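Local coordinates for protein pyridoxamine 5-phosphate-dependent dehydrase (PDB 3B8X) that removes the 3-hydroxyl of GDP-4-keto-6-deoxy-D-mannose, using a vitamin B6 cofactor, on the way to L-colitose of the bacterial O-antigen, at residues 30-33 / 34-38; 208-211 / 212-216; 323-327 / 328-332; 371-375 / 376-380. The protein carries 1 engineered substitution. All coordinates share one frame; numbering follows the deposited sequence.

How the interactions relate
Along the chain the four local contacts follow one another in series and fall into two pairs. Interactions 1 and 2 have centres about 15 Å apart and touch where M32 SD packs on R215 CZ at 3.3 Å, joining the loop that leads into helix 34-47 to the residue that follows helix 205-214. Interactions 3 and 4 are also about 15 Å apart and meet through V371 of strand 368-372, in the small antiparallel sheet, where L325, I330 and C332 pack on it. Between interactions 1 and 3 the centres are about 41 Å apart. They bind different copies of the nucleotide-sugar adduct, 30-33 at its guanine and E331 at its ribose, consistent with active sites shared between two subunits.

Interaction 1. Residues 30-33 / 34-38; sequences FTMG and EYVKQ. With G4M ([(2R,3S,4R,5R)-5-(2-amino-6-oxo-1,6-dihydro-9H-purin-9-yl)-3,4-dihydroxytetrahydrofuran-2-yl]methyl (2R,3S,4S,5S,6R)-3,4-dihydroxy-5-[({3-hydroxy-2-methyl-5-[(phosphonooxy)methyl]pyridin-4-yl}methyl)amino]-6-methyltetrahydro-2H-pyran-2-yl dihydrogen diphosphate), chain G.
The carbonyl oxygen of G33 accepts the backbone N-H of K37, with G33 O 3.0 Å from K37 N, in the carbonyl plane and at an N-H...O angle of 154°. The side chain of K37 closes over the same oxygen, its CG lying 3.1 Å from G33 O. G33 holds the N-cap position of helix 34-47; having no side chain to turn back on the first turn, it leaves that role to E255, whose carboxylate accepts the N-H groups of G33, Y35 and V36. Just before the cap, M32 turns its CG anti to the backbone N (chi1 -167°) and sets it against both methyls of V36, with M32 CG 3.8 Å from V36 CG2. K37 and E34 also form a salt bridge on the outer side of the helix, although its details are doubtful because the carboxylate is crowded in the model.

Upstream, backbone N-H groups and the T31 hydroxyl meet the Hoogsteen edge of the bound guanine. F30 N donates to G4M O6 at 2.8 Å, while T31 N adds a weak, longer bond to that oxygen. With T31 OG1 placed beside its own backbone N (chi1 -64°), the hydroxyl comes within 3.2 Å of G4M N7, though the destination of its proton is not settled. The F30 ring meets W13 of the second subunit. Two N-H groups directed at O6 demand an acceptor there, so the loop is suited to guanine and would probably disfavour adenine, which carries an amino group at that position.

Interaction 2. Residues 208-211 / 212-216; sequences YHIL and LCIRA
Regular i to i+4 bonding runs through 208-215, from L212 N to Y208 O at 3.0 Å up to R215 N and L211 O at 2.9 Å, so side chains four residues apart fall on the same flank of the helix. On one flank L212 lays its CD1 over a face of the Y208 ring, 3.9 Å from the centroid and 19° off the normal, a CH-pi contact. With its ring anti to the backbone N (chi1 178°), Y208 stands out from the side of the helix, and one face of the ring meets that methyl. The same CD1 approaches the H209 ring as well, at 4.1 Å from H209 CD2; H209 ND1 is bonded to K228 N. This is the last part of helix 205-214, which in the fold-type I aminotransferase architecture lies against edge strand 51-55 of the large mixed sheet and against helix 58-68. Y208 stacks on Y51, and L211 reaches V53 and L64. On another flank I210 and I214 run side by side, with I210 CG2 4.1 Å from I214 CD1. I214 CG1 sits between its backbone N and carbonyl carbon (chi1 61°) and is pressed to 3.1 Å from I210 O. R215 NH1 forms a salt bridge with E40 and a hydrogen bond with M54 O.

Interaction 3. Residues 323-327 / 328-332; sequences ENLNS and AGIEC. With G4M ([(2R,3S,4R,5R)-5-(2-amino-6-oxo-1,6-dihydro-9H-purin-9-yl)-3,4-dihydroxytetrahydrofuran-2-yl]methyl (2R,3S,4S,5S,6R)-3,4-dihydroxy-5-[({3-hydroxy-2-methyl-5-[(phosphonooxy)methyl]pyridin-4-yl}methyl)amino]-6-methyltetrahydro-2H-pyran-2-yl dihydrogen diphosphate), chain O.
A Schellman motif ends helix 318-328, and the chain that leaves it carries E331 into the nucleotide pocket. G329 supplies the positive phi (84°), a conformation in which a side chain would jam against the preceding carbonyl oxygen. Two bonds return to the last turn: I330 N to L325 O at 2.8 Å, and G329 N to N326 O at 2.7 Å. In both, the donor stands above the carbonyl plane and not on a lone pair. The hydrophobic pair that usually accompanies the motif is present, L325 crossing I330 with L325 CD2 4.0 Å from I330 CD1. On the outer side, N326 leans over the turn: its ND2 gives a weak bond to I330 O at 3.2 Å and another to a water, which also accepts C332 N at 2.9 Å, tying the helix end to the outgoing chain. E331, extended beyond CG, straddles a ribose hydroxyl with both carboxylate oxygens; E331 OE2 lies 3.1 Å from G4M O3', though which oxygen takes the proton is unsettled. The carboxylate is also bonded to L8 N through OE1 and salt-bridged to R333 through OE2, which probably positions it for the ribose. The apolar side of the turn is buried, L325 lying between L369 and V371 of strand 368-372 and L385 and V388 of helix 379-388, while A328 O accepts the Y384 hydroxyl of that same helix.

Interaction 4. Residues 371-375 / 376-380; sequences VGNHQ and IELFD. With NA (sodium ion), chain K; NA (sodium ion), chain L.
This turn connects strand 368-372 of the small antiparallel sheet with helix 379-388, for which L378 is the N-cap residue, and it has a sodium ion near each end. Across the turn, L378 folds back over the strand end. Its CD1 lies 3.6 Å from H374 CD2 and also rests close to H374 N and to the side-chain oxygen of N373, while CD2 lies over one face of the imidazole. The two side chains cross at about a right angle. H374 presents that face in a fixed orientation, because NE2 is bonded to P7 O and ND1 to S10 OG. N278 of helix 255-286 ties both sides of the turn together: its amide NH2 reaches N373 OD1 and I376 O, and its oxygen accepts L378 N. N373, buried, has its ND2 taken by W303 O and R275 O, and its OD1 also accepts a weak bond from H374 N.

Its backbone carbonyl points to metal: N373 O binds one sodium at 2.6 Å, in company with L8 O and four waters. At the start of the helix, F379 N donates to E377 OE1 at 2.7 Å (149°), the oxygen being met nearly along its C-O bond. E377 and D380 bind magnesium in another crystal of this protein; here D380 OD2 lies 2.9 Å from the second sodium, one ligand of a shell that also includes a water and atoms from outside the turn.

Interaction 1. Residues 30-33 / 34-38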
# COMPACT_ATOMS: atom_id res chain seq x y z
N PHE B 30 -2.87 -10.68 14.70
CA PHE B 30 -2.07 -10.47 13.50
C PHE B 30 -2.05 -9.06 12.94
O PHE B 30 -1.12 -8.64 12.24
CB PHE B 30 -2.55 -11.48 12.44
CG PHE B 30 -2.45 -12.91 12.91
CD1 PHE B 30 -3.57 -13.59 13.35
CD2 PHE B 30 -1.21 -13.50 13.10
CE1 PHE B 30 -3.47 -14.87 13.88
CE2 PHE B 30 -1.10 -14.80 13.63
CZ PHE B 30 -2.23 -15.47 14.03
N THR B 31 -3.09 -8.32 13.25
CA THR B 31 -3.20 -6.98 12.73
C THR B 31 -2.29 -6.10 13.51
O THR B 31 -2.14 -6.29 14.71
CB THR B 31 -4.62 -6.43 12.92
OG1 THR B 31 -5.50 -7.24 12.14
CG2 THR B 31 -4.68 -4.99 12.44
N MET B 32 -1.76 -5.09 12.82
CA MET B 32 -0.92 -4.06 13.42
C MET B 32 -1.34 -3.79 14.88
O MET B 32 -2.48 -3.38 15.16
CB MET B 32 -1.07 -2.78 12.59
CG MET B 32 -0.01 -1.76 12.93
SD MET B 32 -0.44 -0.19 12.13
CE MET B 32 -1.92 0.39 12.99
N GLY B 33 -0.39 -3.99 15.79
CA GLY B 33 -0.65 -3.74 17.21
C GLY B 33 0.63 -3.41 18.00
O GLY B 33 1.44 -2.52 17.66
N GLU B 34 0.78 -4.16 19.08
CA GLU B 34 1.83 -4.01 20.06
C GLU B 34 3.26 -4.25 19.61
O GLU B 34 4.14 -3.42 19.87
CB GLU B 34 1.49 -4.89 21.27
CG GLU B 34 0.60 -4.19 22.28
CD GLU B 34 0.90 -2.70 22.33
OE1 GLU B 34 2.03 -2.32 22.70
OE2 GLU B 34 -0.00 -1.90 21.98
N TYR B 35 3.49 -5.31 18.85
CA TYR B 35 4.83 -5.53 18.30
C TYR B 35 5.24 -4.38 17.36
O TYR B 35 6.38 -3.94 17.40
CB TYR B 35 4.97 -6.90 17.62
CG TYR B 35 5.03 -8.06 18.59
CD1 TYR B 35 3.98 -8.98 18.68
CD2 TYR B 35 6.13 -8.26 19.43
CE1 TYR B 35 3.99 -10.01 19.61
CE2 TYR B 35 6.17 -9.35 20.32
CZ TYR B 35 5.09 -10.20 20.42
OH TYR B 35 5.10 -11.24 21.33
N VAL B 36 4.32 -3.90 16.51
CA VAL B 36 4.65 -2.81 15.62
C VAL B 36 4.98 -1.56 16.45
O VAL B 36 5.92 -0.84 16.17
CB VAL B 36 3.46 -2.46 14.67
CG1 VAL B 36 3.69 -1.09 14.00
CG2 VAL B 36 3.26 -3.59 13.66
N LYS B 37 4.17 -1.33 17.48
CA LYS B 37 4.37 -0.18 18.34
C LYS B 37 5.75 -0.25 18.96
O LYS B 37 6.48 0.73 18.97
CB LYS B 37 3.29 -0.15 19.43
CG LYS B 37 1.90 0.23 18.96
CD LYS B 37 1.28 1.27 19.89
CE LYS B 37 0.43 0.64 20.99
NZ LYS B 37 1.21 0.33 22.24
N GLN B 38 6.09 -1.41 19.50
CA GLN B 38 7.37 -1.63 20.15
C GLN B 38 8.49 -1.40 19.13
O GLN B 38 9.52 -0.75 19.40
CB GLN B 38 7.41 -3.09 20.56
CG GLN B 38 8.40 -3.46 21.63
CD GLN B 38 8.19 -4.89 22.11
OE1 GLN B 38 9.09 -5.73 22.02
NE2 GLN B 38 6.96 -5.18 22.56
OP3 G4M G . -9.93 -3.04 5.47
PL G4M G . -9.41 -3.24 3.96
OP1 G4M G . -8.25 -2.24 3.62
OP2 G4M G . -8.96 -4.75 3.66
OP4 G4M G . -10.63 -3.04 2.93
C5B G4M G . -11.02 -1.68 2.86
C5L G4M G . -12.51 -1.59 2.51
C6L G4M G . -12.92 -1.09 1.29
N1L G4M G . -14.22 -0.97 0.94
C2L G4M G . -15.18 -1.21 1.81
C2A G4M G . -16.61 -0.94 1.37
C3L G4M G . -14.86 -1.70 3.10
O3L G4M G . -15.84 -1.94 4.01
C4L G4M G . -13.50 -1.90 3.46
C4A G4M G . -13.14 -2.33 4.75
N4A G4M G . -14.10 -2.59 5.64
C4G G4M G . -13.78 -3.15 6.86
C5G G4M G . -14.64 -2.56 7.99
C6G G4M G . -16.11 -2.71 7.62
O5G G4M G . -14.38 -3.32 9.17
C3G G4M G . -12.29 -3.02 7.21
O3G G4M G . -11.69 -4.32 7.18
C2G G4M G . -12.14 -2.35 8.60
O2G G4M G . -10.76 -2.39 9.03
C1G G4M G . -13.07 -2.99 9.67
O1G G4M G . -13.25 -2.08 10.77
P2 G4M G . -13.12 -3.06 12.02
O3P G4M G . -14.17 -4.28 11.94
O4P G4M G . -13.48 -2.18 13.31
OPP G4M G . -11.61 -3.64 12.05
P G4M G . -11.16 -3.92 13.58
O1P G4M G . -11.99 -3.08 14.68
O2P G4M G . -9.62 -3.48 13.68
O5' G4M G . -11.22 -5.51 13.91
C5' G4M G . -12.57 -5.98 13.98
C4' G4M G . -12.74 -6.92 15.19
O4' G4M G . -11.90 -8.11 15.07
C3' G4M G . -12.30 -6.20 16.50
O3' G4M G . -13.10 -6.59 17.61
C2' G4M G . -10.82 -6.64 16.66
O2' G4M G . -10.48 -6.75 18.05
C1' G4M G . -10.83 -8.04 16.03
N9 G4M G . -9.54 -8.32 15.40
C8 G4M G . -8.99 -7.64 14.36
N7 G4M G . -7.84 -8.19 14.08
C4 G4M G . -8.71 -9.32 15.78
C5 G4M G . -7.61 -9.25 14.92
C6 G4M G . -6.58 -10.20 15.07
O6 G4M G . -5.62 -10.22 14.33
N3 G4M G . -8.77 -10.26 16.71
C2 G4M G . -7.80 -11.14 16.84
N1 G4M G . -6.71 -11.13 16.03
N2 G4M G . -7.90 -12.10 17.81

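Interaction 2. Residues 208-211 / 212-216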
# COMPACT_ATOMS: atom_id res chain seq x y z
N TYR B 208 4.07 13.32 12.46
CA TYR B 208 3.88 12.03 13.14
C TYR B 208 2.39 11.68 13.24
O TYR B 208 1.92 10.65 12.79
CB TYR B 208 4.43 12.15 14.55
CG TYR B 208 4.25 10.89 15.36
CD1 TYR B 208 4.52 9.65 14.78
CD2 TYR B 208 3.81 10.91 16.68
CE1 TYR B 208 4.37 8.45 15.48
CE2 TYR B 208 3.63 9.70 17.39
CZ TYR B 208 3.95 8.48 16.80
OH TYR B 208 3.83 7.29 17.47
N HIS B 209 1.60 12.58 13.81
CA HIS B 209 0.18 12.32 13.88
C HIS B 209 -0.46 12.20 12.49
O HIS B 209 -1.30 11.33 12.27
CB HIS B 209 -0.50 13.40 14.75
CG HIS B 209 -0.12 13.29 16.20
ND1 HIS B 209 -0.45 14.23 17.15
CD2 HIS B 209 0.59 12.33 16.84
CE1 HIS B 209 0.03 13.85 18.32
NE2 HIS B 209 0.67 12.70 18.16
N ILE B 210 -0.04 13.04 11.54
CA ILE B 210 -0.64 12.96 10.20
C ILE B 210 -0.34 11.58 9.63
O ILE B 210 -1.17 10.95 8.98
CB ILE B 210 -0.08 14.01 9.23
CG1 ILE B 210 -0.66 15.41 9.53
CG2 ILE B 210 -0.47 13.63 7.82
CD1 ILE B 210 0.18 16.63 8.97
N LEU B 211 0.86 11.12 9.90
CA LEU B 211 1.27 9.81 9.39
C LEU B 211 0.39 8.71 9.99
O LEU B 211 -0.09 7.82 9.29
CB LEU B 211 2.76 9.52 9.65
CG LEU B 211 3.66 10.44 8.81
CD1 LEU B 211 5.10 10.49 9.32
CD2 LEU B 211 3.67 10.03 7.31
N LEU B 212 0.18 8.79 11.30
CA LEU B 212 -0.63 7.78 12.00
C LEU B 212 -2.05 7.70 11.47
O LEU B 212 -2.67 6.62 11.45
CB LEU B 212 -0.69 8.07 13.48
CG LEU B 212 0.65 7.92 14.23
CD1 LEU B 212 0.43 8.44 15.63
CD2 LEU B 212 1.10 6.48 14.24
N CYS B 213 -2.57 8.85 11.05
CA CYS B 213 -3.92 8.90 10.48
C CYS B 213 -4.00 8.34 9.06
O CYS B 213 -4.87 7.53 8.74
CB CYS B 213 -4.37 10.37 10.47
SG CYS B 213 -5.99 10.71 9.69
N ILE B 214 -3.10 8.79 8.18
CA ILE B 214 -3.15 8.36 6.79
C ILE B 214 -2.65 6.94 6.52
O ILE B 214 -2.90 6.37 5.43
CB ILE B 214 -2.57 9.38 5.85
CG1 ILE B 214 -1.09 9.62 6.19
CG2 ILE B 214 -3.45 10.61 5.84
CD1 ILE B 214 -0.41 10.50 5.11
N ARG B 215 -1.92 6.38 7.50
CA ARG B 215 -1.44 5.00 7.35
C ARG B 215 -2.63 4.09 7.42
O ARG B 215 -2.59 2.98 6.92
CB ARG B 215 -0.61 4.52 8.56
CG ARG B 215 -0.25 3.03 8.45
CD ARG B 215 0.77 2.69 9.53
NE ARG B 215 0.27 3.01 10.88
CZ ARG B 215 0.98 2.85 12.01
NH1 ARG B 215 2.25 2.44 11.96
NH2 ARG B 215 0.42 3.14 13.18
N ALA B 216 -3.68 4.53 8.12
CA ALA B 216 -4.78 3.61 8.32
C ALA B 216 -6.16 4.21 8.14
O ALA B 216 -6.77 4.66 9.10
CB ALA B 216 -4.70 2.98 9.72

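Interaction 3. Residues 323-327 / 328-332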
# COMPACT_ATOMS: atom_id res chain seq x y z
N GLU B 323 27.31 -11.10 -18.60
CA GLU B 323 27.37 -12.51 -19.00
C GLU B 323 28.43 -13.20 -18.18
O GLU B 323 28.27 -14.33 -17.71
CB GLU B 323 27.87 -12.58 -20.44
CG GLU B 323 27.70 -13.93 -21.11
CD GLU B 323 28.09 -13.88 -22.58
OE1 GLU B 323 29.20 -14.35 -22.91
OE2 GLU B 323 27.30 -13.36 -23.39
N ASN B 324 29.56 -12.50 -18.07
CA ASN B 324 30.68 -13.02 -17.33
C ASN B 324 30.31 -13.28 -15.90
O ASN B 324 30.72 -14.29 -15.33
CB ASN B 324 31.83 -12.04 -17.38
CG ASN B 324 32.68 -12.24 -18.61
OD1 ASN B 324 33.74 -11.64 -18.73
ND2 ASN B 324 32.17 -13.02 -19.56
N LEU B 325 29.57 -12.36 -15.31
CA LEU B 325 29.19 -12.50 -13.91
C LEU B 325 28.22 -13.67 -13.76
O LEU B 325 28.34 -14.51 -12.87
CB LEU B 325 28.61 -11.17 -13.36
CG LEU B 325 29.66 -10.05 -13.20
CD1 LEU B 325 29.14 -8.59 -13.02
CD2 LEU B 325 30.68 -10.43 -12.09
N ASN B 326 27.25 -13.75 -14.65
CA ASN B 326 26.27 -14.79 -14.51
C ASN B 326 26.84 -16.17 -14.68
O ASN B 326 26.51 -17.08 -13.92
CB ASN B 326 25.12 -14.51 -15.44
CG ASN B 326 24.27 -13.37 -14.95
OD1 ASN B 326 23.62 -12.75 -15.75
ND2 ASN B 326 24.29 -13.07 -13.63
N SER B 327 27.76 -16.27 -15.64
CA SER B 327 28.46 -17.49 -15.93
C SER B 327 29.08 -17.96 -14.64
O SER B 327 29.06 -19.16 -14.35
CB SER B 327 29.57 -17.24 -16.94
OG SER B 327 30.25 -18.44 -17.27
N ALA B 328 29.67 -17.02 -13.91
CA ALA B 328 30.36 -17.32 -12.65
C ALA B 328 29.40 -17.60 -11.52
O ALA B 328 29.84 -18.01 -10.45
CB ALA B 328 31.34 -16.20 -12.21
N GLY B 329 28.11 -17.33 -11.73
CA GLY B 329 27.13 -17.52 -10.68
C GLY B 329 27.07 -16.31 -9.75
O GLY B 329 26.75 -16.44 -8.57
N ILE B 330 27.44 -15.14 -10.27
CA ILE B 330 27.40 -13.91 -9.50
C ILE B 330 26.20 -13.05 -9.94
O ILE B 330 26.13 -12.56 -11.06
CB ILE B 330 28.70 -13.12 -9.62
CG1 ILE B 330 29.87 -13.93 -9.07
CG2 ILE B 330 28.59 -11.82 -8.82
CD1 ILE B 330 31.25 -13.26 -9.37
N GLU B 331 25.23 -12.90 -9.06
CA GLU B 331 23.99 -12.20 -9.39
C GLU B 331 24.33 -10.70 -9.53
O GLU B 331 25.10 -10.16 -8.76
CB GLU B 331 22.93 -12.40 -8.30
CG GLU B 331 21.55 -11.95 -8.72
CD GLU B 331 20.48 -12.36 -7.75
OE1 GLU B 331 20.88 -12.76 -6.64
OE2 GLU B 331 19.26 -12.28 -8.07
N CYS B 332 23.74 -10.03 -10.51
CA CYS B 332 23.98 -8.60 -10.64
C CYS B 332 22.74 -7.84 -11.07
O CYS B 332 21.72 -8.45 -11.42
CB CYS B 332 25.18 -8.35 -11.54
SG CYS B 332 24.77 -8.71 -13.26
OP3 G4M O . 11.14 -2.25 -1.89
PL G4M O . 10.47 -1.16 -0.96
OP1 G4M O . 8.95 -0.80 -1.42
OP2 G4M O . 10.45 -1.71 0.55
OP4 G4M O . 11.42 0.16 -0.93
C5B G4M O . 11.24 0.85 -2.13
C5L G4M O . 12.44 1.68 -2.35
C6L G4M O . 12.36 3.05 -2.14
N1L G4M O . 13.41 3.81 -2.38
C2L G4M O . 14.56 3.34 -2.82
C2A G4M O . 15.70 4.28 -3.13
C3L G4M O . 14.76 1.97 -3.02
O3L G4M O . 15.94 1.56 -3.54
C4L G4M O . 13.66 1.10 -2.74
C4A G4M O . 13.75 -0.29 -2.93
N4A G4M O . 14.82 -0.79 -3.46
C4G G4M O . 14.95 -2.20 -3.54
C5G G4M O . 15.74 -2.62 -4.76
C6G G4M O . 17.05 -1.84 -4.84
O5G G4M O . 16.05 -3.97 -4.45
C3G G4M O . 13.57 -2.89 -3.65
O3G G4M O . 13.29 -3.48 -2.38
C2G G4M O . 13.64 -4.03 -4.71
O2G G4M O . 12.54 -4.93 -4.59
C1G G4M O . 14.92 -4.82 -4.56
O1G G4M O . 15.11 -5.48 -5.80
P2 G4M O . 15.69 -6.96 -5.82
O3P G4M O . 16.99 -7.05 -4.86
O4P G4M O . 16.24 -7.25 -7.32
OPP G4M O . 14.44 -7.84 -5.32
P G4M O . 14.66 -9.43 -5.51
O1P G4M O . 15.07 -10.00 -6.97
O2P G4M O . 13.20 -9.94 -5.13
O5' G4M O . 15.51 -9.99 -4.31
C5' G4M O . 16.89 -9.99 -4.62
C4' G4M O . 17.42 -11.38 -4.30
O4' G4M O . 16.85 -11.85 -3.05
C3' G4M O . 16.97 -12.38 -5.39
O3' G4M O . 18.00 -13.35 -5.49
C2' G4M O . 15.67 -12.97 -4.81
O2' G4M O . 15.51 -14.30 -5.30
C1' G4M O . 16.04 -13.01 -3.33
N9 G4M O . 14.85 -13.03 -2.48
C8 G4M O . 13.95 -12.02 -2.35
N7 G4M O . 13.04 -12.38 -1.46
C4 G4M O . 14.50 -14.04 -1.62
C5 G4M O . 13.32 -13.63 -0.96
C6 G4M O . 12.73 -14.50 0.03
O6 G4M O . 11.72 -14.22 0.65
N3 G4M O . 15.03 -15.24 -1.35
C2 G4M O . 14.47 -16.04 -0.46
N1 G4M O . 13.33 -15.69 0.23
N2 G4M O . 15.02 -17.25 -0.22
O HOH W 1 22.02 -11.59 -12.21

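Interaction 4. Residues 371-375 / 376-380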
# COMPACT_ATOMS: atom_id res chain seq x y z
N VAL B 371 26.88 -5.52 -7.69
CA VAL B 371 26.85 -6.88 -7.18
C VAL B 371 26.53 -6.81 -5.71
O VAL B 371 26.45 -5.74 -5.13
CB VAL B 371 28.11 -7.72 -7.48
CG1 VAL B 371 28.29 -7.83 -9.04
CG2 VAL B 371 29.35 -7.16 -6.76
N GLY B 372 26.27 -7.95 -5.09
CA GLY B 372 25.83 -7.80 -3.73
C GLY B 372 26.78 -7.57 -2.57
O GLY B 372 27.96 -7.92 -2.58
N ASN B 373 26.22 -6.99 -1.52
CA ASN B 373 26.98 -6.99 -0.25
C ASN B 373 26.04 -7.67 0.77
O ASN B 373 24.82 -7.60 0.65
CB ASN B 373 27.43 -5.59 0.18
CG ASN B 373 28.44 -5.64 1.35
OD1 ASN B 373 28.94 -6.71 1.71
ND2 ASN B 373 28.71 -4.48 1.95
N HIS B 374 26.58 -8.38 1.74
CA HIS B 374 25.74 -9.06 2.72
C HIS B 374 26.25 -8.79 4.14
O HIS B 374 27.38 -8.34 4.32
CB HIS B 374 25.78 -10.63 2.53
CG HIS B 374 25.42 -11.10 1.15
ND1 HIS B 374 24.64 -12.21 0.94
CD2 HIS B 374 25.77 -10.64 -0.08
CE1 HIS B 374 24.51 -12.41 -0.36
NE2 HIS B 374 25.22 -11.50 -1.00
N GLN B 375 25.46 -9.19 5.13
CA GLN B 375 25.81 -9.05 6.54
C GLN B 375 26.66 -10.21 7.03
O GLN B 375 26.82 -10.41 8.21
CB GLN B 375 24.53 -8.99 7.38
CG GLN B 375 23.75 -10.32 7.51
CD GLN B 375 23.24 -10.96 6.19
OE1 GLN B 375 22.95 -10.28 5.19
NE2 GLN B 375 23.10 -12.27 6.21
N ILE B 376 27.14 -11.01 6.08
CA ILE B 376 28.01 -12.17 6.30
C ILE B 376 29.32 -11.88 5.51
O ILE B 376 29.25 -11.30 4.44
CB ILE B 376 27.35 -13.44 5.65
CG1 ILE B 376 25.99 -13.73 6.26
CG2 ILE B 376 28.21 -14.68 5.80
CD1 ILE B 376 24.94 -14.06 5.22
N GLU B 377 30.49 -12.27 6.01
CA GLU B 377 31.74 -12.01 5.28
C GLU B 377 31.65 -12.56 3.88
O GLU B 377 31.08 -13.62 3.68
CB GLU B 377 32.99 -12.57 5.99
CG GLU B 377 33.04 -14.11 6.11
CD GLU B 377 33.75 -14.82 4.96
OE1 GLU B 377 34.28 -14.17 4.03
OE2 GLU B 377 33.76 -16.06 4.95
N LEU B 378 32.29 -11.86 2.95
CA LEU B 378 32.28 -12.25 1.54
C LEU B 378 33.70 -12.33 0.96
O LEU B 378 33.90 -12.10 -0.24
CB LEU B 378 31.49 -11.17 0.77
CG LEU B 378 29.96 -11.27 0.85
CD1 LEU B 378 29.25 -10.03 0.29
CD2 LEU B 378 29.51 -12.50 0.10
N PHE B 379 34.69 -12.64 1.79
CA PHE B 379 36.06 -12.64 1.26
C PHE B 379 36.31 -13.49 0.06
O PHE B 379 36.97 -13.04 -0.86
CB PHE B 379 37.14 -12.85 2.32
CG PHE B 379 36.94 -12.03 3.56
CD1 PHE B 379 36.70 -12.66 4.78
CD2 PHE B 379 36.92 -10.65 3.51
CE1 PHE B 379 36.47 -11.94 5.91
CE2 PHE B 379 36.68 -9.91 4.65
CZ PHE B 379 36.46 -10.56 5.86
N ASP B 380 35.80 -14.73 0.08
CA ASP B 380 36.03 -15.63 -1.08
C ASP B 380 35.29 -15.15 -2.29
O ASP B 380 35.78 -15.25 -3.42
CB ASP B 380 35.64 -17.07 -0.78
CG ASP B 380 36.43 -17.65 0.39
OD1 ASP B 380 37.60 -17.25 0.56
OD2 ASP B 380 35.86 -18.43 1.17
NA NA K . 22.49 -7.63 -0.56
NA NA L . 33.41 -18.17 2.70
O HOH W 2 23.27 -6.10 -2.27
O HOH W 3 21.76 -5.42 0.45
O HOH W 4 20.34 -6.60 -2.16
O HOH W 5 21.50 -8.43 1.37
O HOH W 6 32.06 -18.78 0.28